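Local coordinates for protein sulfite reductase [ferredoxin] (Mycobacterium tuberculosis, PDB 1ZJ8) that catalyses the ferredoxin-dependent six-electron reduction of sulfite to sulfide, using a siroheme and a [4Fe-4S] cluster, at residues G29-L34 / L40-N45; G344-R347 / N353-G356; D382-T387 / L392-I397. All blocks are in the same frame, centred on the assembly; numbering follows the deposited sequence.

Contact 1 of 3, residues G29-L34 / L40-N45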
loop_
_atom_site.group_PDB
_atom_site.type_symbol
_atom_site.label_atom_id
_atom_site.label_comp_id
_atom_site.label_asym_id
_atom_site.label_seq_id
_atom_site.Cartn_x
_atom_site.Cartn_y
_atom_site.Cartn_z
ATOM N N GLY A 29 1.813 -22.688 24.064
ATOM C CA GLY A 29 0.812 -22.729 25.124
ATOM C C GLY A 29 0.577 -21.392 25.805
ATOM O O GLY A 29 -0.383 -21.252 26.576
ATOM N N HIS A 30 1.440 -20.408 25.518
ATOM C CA HIS A 30 1.368 -19.073 26.128
ATOM C C HIS A 30 0.252 -18.279 25.439
ATOM O O HIS A 30 0.509 -17.338 24.698
ATOM C CB HIS A 30 2.725 -18.330 26.035
ATOM C CG HIS A 30 3.921 -19.142 26.476
ATOM N ND1 HIS A 30 3.868 -20.088 27.483
ATOM C CD2 HIS A 30 5.212 -19.126 26.049
ATOM C CE1 HIS A 30 5.067 -20.626 27.646
ATOM N NE2 HIS A 30 5.900 -20.061 26.788
ATOM N N ARG A 31 -0.991 -18.660 25.722
ATOM C CA ARG A 31 -2.131 -18.270 24.909
ATOM C C ARG A 31 -3.020 -17.200 25.560
ATOM O O ARG A 31 -4.176 -17.000 25.146
ATOM C CB ARG A 31 -2.931 -19.539 24.585
ATOM C CG ARG A 31 -4.049 -19.330 23.597
ATOM C CD ARG A 31 -4.152 -20.457 22.600
ATOM N NE ARG A 31 -5.340 -20.262 21.764
ATOM C CZ ARG A 31 -5.455 -20.612 20.484
ATOM N NH1 ARG A 31 -4.443 -21.182 19.826
ATOM N NH2 ARG A 31 -6.605 -20.376 19.852
ATOM N N GLU A 32 -2.476 -16.492 26.552
ATOM C CA GLU A 32 -3.260 -15.496 27.299
ATOM C C GLU A 32 -3.068 -14.051 26.820
ATOM O O GLU A 32 -1.963 -13.674 26.422
ATOM C CB GLU A 32 -2.976 -15.610 28.807
ATOM C CG GLU A 32 -3.681 -16.800 29.454
ATOM C CD GLU A 32 -5.211 -16.743 29.313
ATOM O OE1 GLU A 32 -5.726 -16.608 28.176
ATOM O OE2 GLU A 32 -5.910 -16.841 30.345
ATOM N N PRO A 33 -4.144 -13.231 26.867
ATOM C CA PRO A 33 -4.047 -11.840 26.406
ATOM C C PRO A 33 -3.016 -11.028 27.176
ATOM O O PRO A 33 -3.093 -10.961 28.394
ATOM C CB PRO A 33 -5.455 -11.269 26.664
ATOM C CG PRO A 33 -6.107 -12.206 27.616
ATOM C CD PRO A 33 -5.500 -13.552 27.356
ATOM N N LEU A 34 -2.062 -10.429 26.469
ATOM C CA LEU A 34 -1.058 -9.566 27.083
ATOM C C LEU A 34 -1.246 -8.096 26.671
ATOM O O LEU A 34 -0.374 -7.256 26.920
ATOM C CB LEU A 34 0.350 -10.039 26.695
ATOM C CG LEU A 34 0.721 -11.516 26.910
ATOM C CD1 LEU A 34 2.229 -11.749 26.721
ATOM C CD2 LEU A 34 0.281 -12.005 28.282
ATOM N N LEU A 40 -9.617 -8.117 23.452
ATOM C CA LEU A 40 -10.911 -7.910 22.787
ATOM C C LEU A 40 -11.168 -8.974 21.717
ATOM O O LEU A 40 -12.314 -9.309 21.425
ATOM C CB LEU A 40 -11.032 -6.487 22.214
ATOM C CG LEU A 40 -10.102 -5.975 21.116
ATOM C CD1 LEU A 40 -10.390 -6.609 19.758
ATOM C CD2 LEU A 40 -10.256 -4.460 21.050
ATOM N N LYS A 41 -10.085 -9.516 21.160
ATOM C CA LYS A 41 -10.174 -10.595 20.177
ATOM C C LYS A 41 -10.579 -11.926 20.836
ATOM O O LYS A 41 -11.133 -12.811 20.166
ATOM C CB LYS A 41 -8.847 -10.742 19.418
ATOM C CG LYS A 41 -8.461 -9.509 18.590
ATOM C CD LYS A 41 -7.268 -9.774 17.650
ATOM C CE LYS A 41 -5.932 -9.939 18.393
ATOM N NZ LYS A 41 -4.825 -10.390 17.494
ATOM N N LYS A 42 -10.334 -12.052 22.143
ATOM C CA LYS A 42 -10.780 -13.231 22.897
ATOM C C LYS A 42 -12.306 -13.306 23.076
ATOM O O LYS A 42 -12.818 -14.344 23.486
ATOM C CB LYS A 42 -10.097 -13.282 24.267
ATOM C CG LYS A 42 -8.568 -13.228 24.220
ATOM C CD LYS A 42 -7.962 -14.310 23.317
ATOM C CE LYS A 42 -6.442 -14.337 23.393
ATOM N NZ LYS A 42 -5.889 -15.633 22.918
ATOM N N ALA A 43 -13.024 -12.226 22.746
ATOM C CA ALA A 43 -14.478 -12.151 22.954
ATOM C C ALA A 43 -15.313 -12.732 21.799
ATOM O O ALA A 43 -16.490 -12.392 21.652
ATOM C CB ALA A 43 -14.896 -10.703 23.238
ATOM N N GLY A 44 -14.724 -13.621 21.000
ATOM C CA GLY A 44 -15.407 -14.190 19.823
ATOM C C GLY A 44 -14.842 -13.604 18.544
ATOM O O GLY A 44 -14.150 -12.579 18.591
ATOM N N ASN A 45 -15.124 -14.242 17.404
ATOM C CA ASN A 45 -14.585 -13.761 16.124
ATOM C C ASN A 45 -14.927 -12.270 15.960
ATOM O O ASN A 45 -16.084 -11.880 16.135
ATOM C CB ASN A 45 -15.078 -14.604 14.928
ATOM C CG ASN A 45 -14.303 -14.308 13.621
ATOM O OD1 ASN A 45 -13.878 -13.172 13.372
ATOM N ND2 ASN A 45 -14.127 -15.336 12.788
#

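Contact 2 of 3, residues G344-R347 / N353-G356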
loop_
_atom_site.group_PDB
_atom_site.type_symbol
_atom_site.label_atom_id
_atom_site.label_comp_id
_atom_site.label_asym_id
_atom_site.label_seq_id
_atom_site.Cartn_x
_atom_site.Cartn_y
_atom_site.Cartn_z
ATOM N N GLY A 344 1.796 4.927 -18.761
ATOM C CA GLY A 344 1.959 5.125 -20.206
ATOM C C GLY A 344 1.299 3.998 -20.971
ATOM O O GLY A 344 0.522 3.222 -20.384
ATOM N N VAL A 345 1.602 3.887 -22.265
ATOM C CA VAL A 345 0.929 2.923 -23.146
ATOM C C VAL A 345 1.834 1.738 -23.376
ATOM O O VAL A 345 3.031 1.918 -23.600
ATOM C CB VAL A 345 0.572 3.532 -24.523
ATOM C CG1 VAL A 345 -0.266 2.558 -25.320
ATOM C CG2 VAL A 345 -0.160 4.834 -24.374
ATOM N N GLN A 346 1.274 0.529 -23.320
ATOM C CA GLN A 346 2.033 -0.686 -23.663
ATOM C C GLN A 346 1.187 -1.710 -24.413
ATOM O O GLN A 346 -0.029 -1.727 -24.283
ATOM C CB GLN A 346 2.712 -1.308 -22.436
ATOM C CG GLN A 346 1.794 -1.923 -21.428
ATOM C CD GLN A 346 2.557 -2.644 -20.346
ATOM O OE1 GLN A 346 3.079 -3.739 -20.578
ATOM N NE2 GLN A 346 2.624 -2.049 -19.149
ATOM N N ARG A 347 1.861 -2.544 -25.203
ATOM C CA ARG A 347 1.227 -3.560 -26.013
ATOM C C ARG A 347 0.997 -4.825 -25.175
ATOM O O ARG A 347 1.810 -5.193 -24.312
ATOM C CB ARG A 347 2.098 -3.873 -27.234
ATOM C CG ARG A 347 1.522 -4.893 -28.218
ATOM C CD ARG A 347 0.272 -4.405 -28.956
ATOM N NE ARG A 347 0.577 -3.260 -29.815
ATOM C CZ ARG A 347 -0.323 -2.477 -30.418
ATOM N NH1 ARG A 347 -1.627 -2.699 -30.305
ATOM N NH2 ARG A 347 0.087 -1.455 -31.154
ATOM N N ASN A 353 -4.072 -2.643 -26.254
ATOM C CA ASN A 353 -3.180 -1.826 -25.454
ATOM C C ASN A 353 -3.622 -1.663 -24.031
ATOM O O ASN A 353 -4.806 -1.650 -23.734
ATOM C CB ASN A 353 -3.080 -0.425 -26.034
ATOM C CG ASN A 353 -2.477 -0.411 -27.404
ATOM O OD1 ASN A 353 -1.246 -0.437 -27.571
ATOM N ND2 ASN A 353 -3.349 -0.364 -28.413
ATOM N N ALA A 354 -2.646 -1.501 -23.152
ATOM C CA ALA A 354 -2.876 -1.003 -21.796
ATOM C C ALA A 354 -2.359 0.437 -21.654
ATOM O O ALA A 354 -1.267 0.763 -22.111
ATOM C CB ALA A 354 -2.162 -1.896 -20.771
ATOM N N VAL A 355 -3.118 1.268 -20.961
ATOM C CA VAL A 355 -2.790 2.676 -20.772
ATOM C C VAL A 355 -2.770 2.954 -19.270
ATOM O O VAL A 355 -3.779 2.780 -18.600
ATOM C CB VAL A 355 -3.871 3.556 -21.460
ATOM C CG1 VAL A 355 -3.680 5.036 -21.177
ATOM C CG2 VAL A 355 -3.874 3.282 -22.946
ATOM N N GLY A 356 -1.624 3.359 -18.733
ATOM C CA GLY A 356 -1.535 3.714 -17.303
ATOM C C GLY A 356 -1.552 5.223 -17.100
ATOM O O GLY A 356 -0.888 5.966 -17.832
#

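Contact 3 of 3, residues D382-T387 / L392-I397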
loop_
_atom_site.group_PDB
_atom_site.type_symbol
_atom_site.label_atom_id
_atom_site.label_comp_id
_atom_site.label_asym_id
_atom_site.label_seq_id
_atom_site.Cartn_x
_atom_site.Cartn_y
_atom_site.Cartn_z
ATOM N N ASP A 382 -13.743 -3.483 -20.356
ATOM C CA ASP A 382 -14.373 -3.857 -19.101
ATOM C C ASP A 382 -13.357 -4.272 -18.050
ATOM O O ASP A 382 -13.748 -4.904 -17.051
ATOM C CB ASP A 382 -15.324 -5.028 -19.353
ATOM C CG ASP A 382 -16.202 -5.375 -18.141
ATOM O OD1 ASP A 382 -16.970 -4.484 -17.679
ATOM O OD2 ASP A 382 -16.128 -6.549 -17.676
ATOM N N ARG A 383 -12.073 -3.946 -18.249
ATOM C CA ARG A 383 -11.046 -4.197 -17.215
ATOM C C ARG A 383 -10.128 -3.012 -16.934
ATOM O O ARG A 383 -9.473 -2.494 -17.842
ATOM C CB ARG A 383 -10.097 -5.331 -17.597
ATOM C CG ARG A 383 -10.704 -6.669 -17.899
ATOM C CD ARG A 383 -9.929 -7.282 -19.057
ATOM N NE ARG A 383 -9.024 -8.377 -18.707
ATOM C CZ ARG A 383 -8.058 -8.842 -19.504
ATOM N NH1 ARG A 383 -7.813 -8.292 -20.679
ATOM N NH2 ARG A 383 -7.317 -9.864 -19.108
ATOM N N ILE A 384 -10.039 -2.663 -15.654
ATOM C CA ILE A 384 -9.162 -1.628 -15.141
ATOM C C ILE A 384 -8.526 -2.182 -13.860
ATOM O O ILE A 384 -9.127 -3.017 -13.165
ATOM C CB ILE A 384 -9.950 -0.321 -14.862
ATOM C CG1 ILE A 384 -9.085 0.709 -14.129
ATOM C CG2 ILE A 384 -11.192 -0.575 -14.000
ATOM C CD1 ILE A 384 -9.710 2.121 -14.074
ATOM N N ARG A 385 -7.308 -1.734 -13.572
ATOM C CA ARG A 385 -6.577 -2.155 -12.388
ATOM C C ARG A 385 -6.041 -0.951 -11.615
ATOM O O ARG A 385 -5.510 -0.008 -12.227
ATOM C CB ARG A 385 -5.380 -3.022 -12.800
ATOM C CG ARG A 385 -5.681 -4.510 -13.027
ATOM C CD ARG A 385 -6.010 -4.807 -14.472
ATOM N NE ARG A 385 -6.671 -6.102 -14.643
ATOM C CZ ARG A 385 -6.047 -7.268 -14.819
ATOM N NH1 ARG A 385 -4.727 -7.362 -14.857
ATOM N NH2 ARG A 385 -6.768 -8.360 -14.989
ATOM N N PHE A 386 -6.134 -0.984 -10.289
ATOM C CA PHE A 386 -5.382 -0.036 -9.476
ATOM C C PHE A 386 -3.959 -0.563 -9.249
ATOM O O PHE A 386 -3.747 -1.768 -9.307
ATOM C CB PHE A 386 -6.070 0.196 -8.116
ATOM C CG PHE A 386 -7.475 0.793 -8.200
ATOM C CD1 PHE A 386 -7.776 1.815 -9.105
ATOM C CD2 PHE A 386 -8.476 0.358 -7.333
ATOM C CE1 PHE A 386 -9.072 2.364 -9.180
ATOM C CE2 PHE A 386 -9.754 0.901 -7.394
ATOM C CZ PHE A 386 -10.055 1.912 -8.324
ATOM N N THR A 387 -3.018 0.335 -8.947
ATOM C CA THR A 387 -1.560 0.053 -8.940
ATOM C C THR A 387 -1.002 0.108 -7.524
ATOM O O THR A 387 -1.489 0.854 -6.691
ATOM C CB THR A 387 -0.809 1.109 -9.819
ATOM O OG1 THR A 387 -1.353 1.070 -11.141
ATOM C CG2 THR A 387 0.707 0.890 -9.938
ATOM N N LEU A 392 -3.635 4.114 -11.865
ATOM C CA LEU A 392 -4.580 3.175 -12.478
ATOM C C LEU A 392 -4.289 2.898 -13.935
ATOM O O LEU A 392 -3.887 3.790 -14.674
ATOM C CB LEU A 392 -6.041 3.617 -12.299
ATOM C CG LEU A 392 -6.387 5.063 -11.972
ATOM C CD1 LEU A 392 -7.918 5.269 -12.027
ATOM C CD2 LEU A 392 -5.877 5.460 -10.601
ATOM N N VAL A 393 -4.520 1.649 -14.332
ATOM C CA VAL A 393 -4.355 1.263 -15.724
ATOM C C VAL A 393 -5.590 0.560 -16.282
ATOM O O VAL A 393 -6.179 -0.293 -15.624
ATOM C CB VAL A 393 -3.025 0.473 -15.952
ATOM C CG1 VAL A 393 -2.379 0.089 -14.636
ATOM C CG2 VAL A 393 -3.216 -0.725 -16.867
ATOM N N ILE A 394 -5.960 0.951 -17.504
ATOM C CA ILE A 394 -7.091 0.389 -18.259
ATOM C C ILE A 394 -6.597 -0.583 -19.322
ATOM O O ILE A 394 -5.748 -0.213 -20.115
ATOM C CB ILE A 394 -7.838 1.486 -19.067
ATOM C CG1 ILE A 394 -7.985 2.802 -18.291
ATOM C CG2 ILE A 394 -9.216 0.990 -19.510
ATOM C CD1 ILE A 394 -8.933 2.731 -17.140
ATOM N N LEU A 395 -7.156 -1.789 -19.391
ATOM C CA LEU A 395 -6.751 -2.758 -20.414
ATOM C C LEU A 395 -7.683 -2.793 -21.641
ATOM O O LEU A 395 -8.753 -2.186 -21.645
ATOM C CB LEU A 395 -6.681 -4.149 -19.787
ATOM C CG LEU A 395 -5.998 -4.275 -18.439
ATOM C CD1 LEU A 395 -5.986 -5.720 -18.043
ATOM C CD2 LEU A 395 -4.601 -3.743 -18.512
ATOM N N ASP A 396 -7.259 -3.528 -22.669
ATOM C CA ASP A 396 -8.081 -3.829 -23.844
ATOM C C ASP A 396 -8.514 -2.583 -24.603
ATOM O O ASP A 396 -9.668 -2.487 -25.018
ATOM C CB ASP A 396 -9.315 -4.622 -23.442
ATOM C CG ASP A 396 -9.023 -5.681 -22.383
ATOM O OD1 ASP A 396 -7.834 -5.966 -22.125
ATOM O OD2 ASP A 396 -9.998 -6.212 -21.797
ATOM N N ILE A 397 -7.595 -1.628 -24.759
ATOM C CA ILE A 397 -7.812 -0.454 -25.601
ATOM C C ILE A 397 -7.285 -0.781 -27.011
ATOM O O ILE A 397 -6.064 -0.938 -27.201
ATOM C CB ILE A 397 -7.069 0.843 -25.054
ATOM C CG1 ILE A 397 -7.366 1.102 -23.575
ATOM C CG2 ILE A 397 -7.447 2.083 -25.852
ATOM C CD1 ILE A 397 -8.836 1.052 -23.194
#

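Contact 1 of 3, residues G29-L34 / L40-N45
The flat carbonyl group of Arg31 receives the ammonium of Lys42 from off its plane: Lys42 NZ lies 3.1 Å from Arg31 O, tilted 34° out of the carbonyl plane, and the C=O...N angle is 145°. At the five-membered ring of Pro33 it is the CD corner that meets the lysine, with Lys42 CE 4.1 Å from Pro33 CD. The guanidinium of Arg31 turns to a different flat group, forming a cation-pi interaction with Trp26, an aromatic residue that the side chain of Lys42 also touches. The two segments flank the short helix 36-40, far out on the protein surface, and the lysine reaches back to the chain that leads into it. A long aliphatic chain suits this job, since its last methylene can rest beside the proline CD while the charged end reaches a backbone oxygen. The chain of Lys42 is bent at chi2 (-54°) and extended beyond it, which carries NZ to the carbonyl. Lys42 NZ stays 4.8 Å from Arg31 NE, a like charge, and the carboxylate of Glu32 is near without pairing, its OE1 5.4 Å from Lys42 NZ; this acid probably eases the gathering of positive charge. Just upstream of the accepting carbonyl, His30 is the centre of an inverse gamma turn, closed by a weak bond from Arg31 N to Gly29 O.

Contact 2 of 3, residues G344-R347 / N353-G356
A beta hairpin at the margin of a five-stranded antiparallel sheet, in the second ferredoxin-like half domain of the siroheme reductase family, pairs strand 344-347 with 353-356. Four backbone hydrogen bonds hold it. Gly344 and Gly356 form one hydrogen-bonded pair, with Gly356 N 2.7 Å from Gly344 O; Gln346 and Ala354 form the next, with Gln346 N 2.8 Å from Ala354 O. Between them the non-hydrogen-bonded pair Val345 and Val355 brings the chains closer, and Val345 CA lies 3.2 Å from Ala354 O in a CA-H...O contact. Glycine suits position 344 because its backbone angles would press a side chain against the preceding carbonyl.

The two valines share a face with Arg347 and Asn353. Val345 CG2 meets Val355 CG2 at 4.3 Å, and both residues pack on Leu402 of helix 399-411; beta-branched valines suit an extended strand, and their methyls give an apolar surface for the helix. On the other face Gln346 CG lies 4.0 Å from the small Ala354 CB, and both side chains touch Leu184.

Arg347 ends the pairing with Asn353. The arginine chain leaves with CG opposite the backbone N (chi1 -177°), then bends at chi2 and chi3, bringing the guanidinium to the side chain of Asn353. Arg347 NH1 binds Gly351 O in the turn and makes a salt bridge to Asp399, whose OD1 also accepts from Asn353 ND2; sharing this acceptor is consistent with the two donors lying close without bonding each other. Asn353 OD1 lies 3.5 Å above the centre of the Arg347 guanidinium plane, the amide plane turned 53° from it.

Contact 3 of 3, residues D382-T387 / L392-I397
Arg383 and Asp396 meet in a salt bridge, Arg383 NH1 lying 2.7 Å from Asp396 OD1 near the guanidinium plane; the individual hydrogen bonds to the two carboxylate oxygens are weak. Leu395 CD1 covers one face of that guanidinium, 3.9 Å above its centre, and also lies over a face of the Arg385 guanidinium, 3.4 Å above the plane and offset toward its rim. With chi2 at -177° this methyl stands anti to the leucine CA, at the far end of the side chain, where it meets both flat cations. On the face that carries Ile384, Phe386, Leu392 and Ile394, Ile384 CD1 touches Leu392 CD1 at 4.2 Å and packs on Ile394, while Leu392 CB lies 4.1 Å from Phe386 CD1, at the ring edge.

Backbone bonds set these side chains in place: Leu395 N reaches Arg383 O at 2.9 Å, and Arg385 and Val393 bond reciprocally, Arg385 N to Val393 O at 2.7 Å. Farther out, Glu187 takes a second salt bridge from Arg383 NH2. Val372 and Met376 of helix 366-379 cover both isoleucines, and Ile138 lies against Phe386 and Leu392, so apolar residues suit this buried face. Asp396, at positive phi (61°), and Ile397 face Asn353 of the adjoining strand 353-357 as a G1 beta bulge. Strands 384-386 and 392-397 themselves form an antiparallel hairpin of the ferredoxin-like half domain.

How the contacts relate
Contacts 2 and 3 are two hairpins of one antiparallel sheet, their centres about 9 Å apart. Strands 353-357 and 392-397 join them, with Asn353 N 2.8 Å from Ile397 O. Contact 3 is the more buried, its apolar face under helix 366-379, while contact 2 includes the outermost strand and is partly buried, its valine face against helix 399-411. In contact 3 an arginine and an aspartate pair directly across the segments, whereas the arginine of contact 2 finds its carboxylate, Asp399, outside the hairpin. Contact 1 lies at the surface beyond the chain's centre, its centre about 49 Å from that of contact 2; there a single side-chain-to-backbone hydrogen bond stands instead of a backbone ladder.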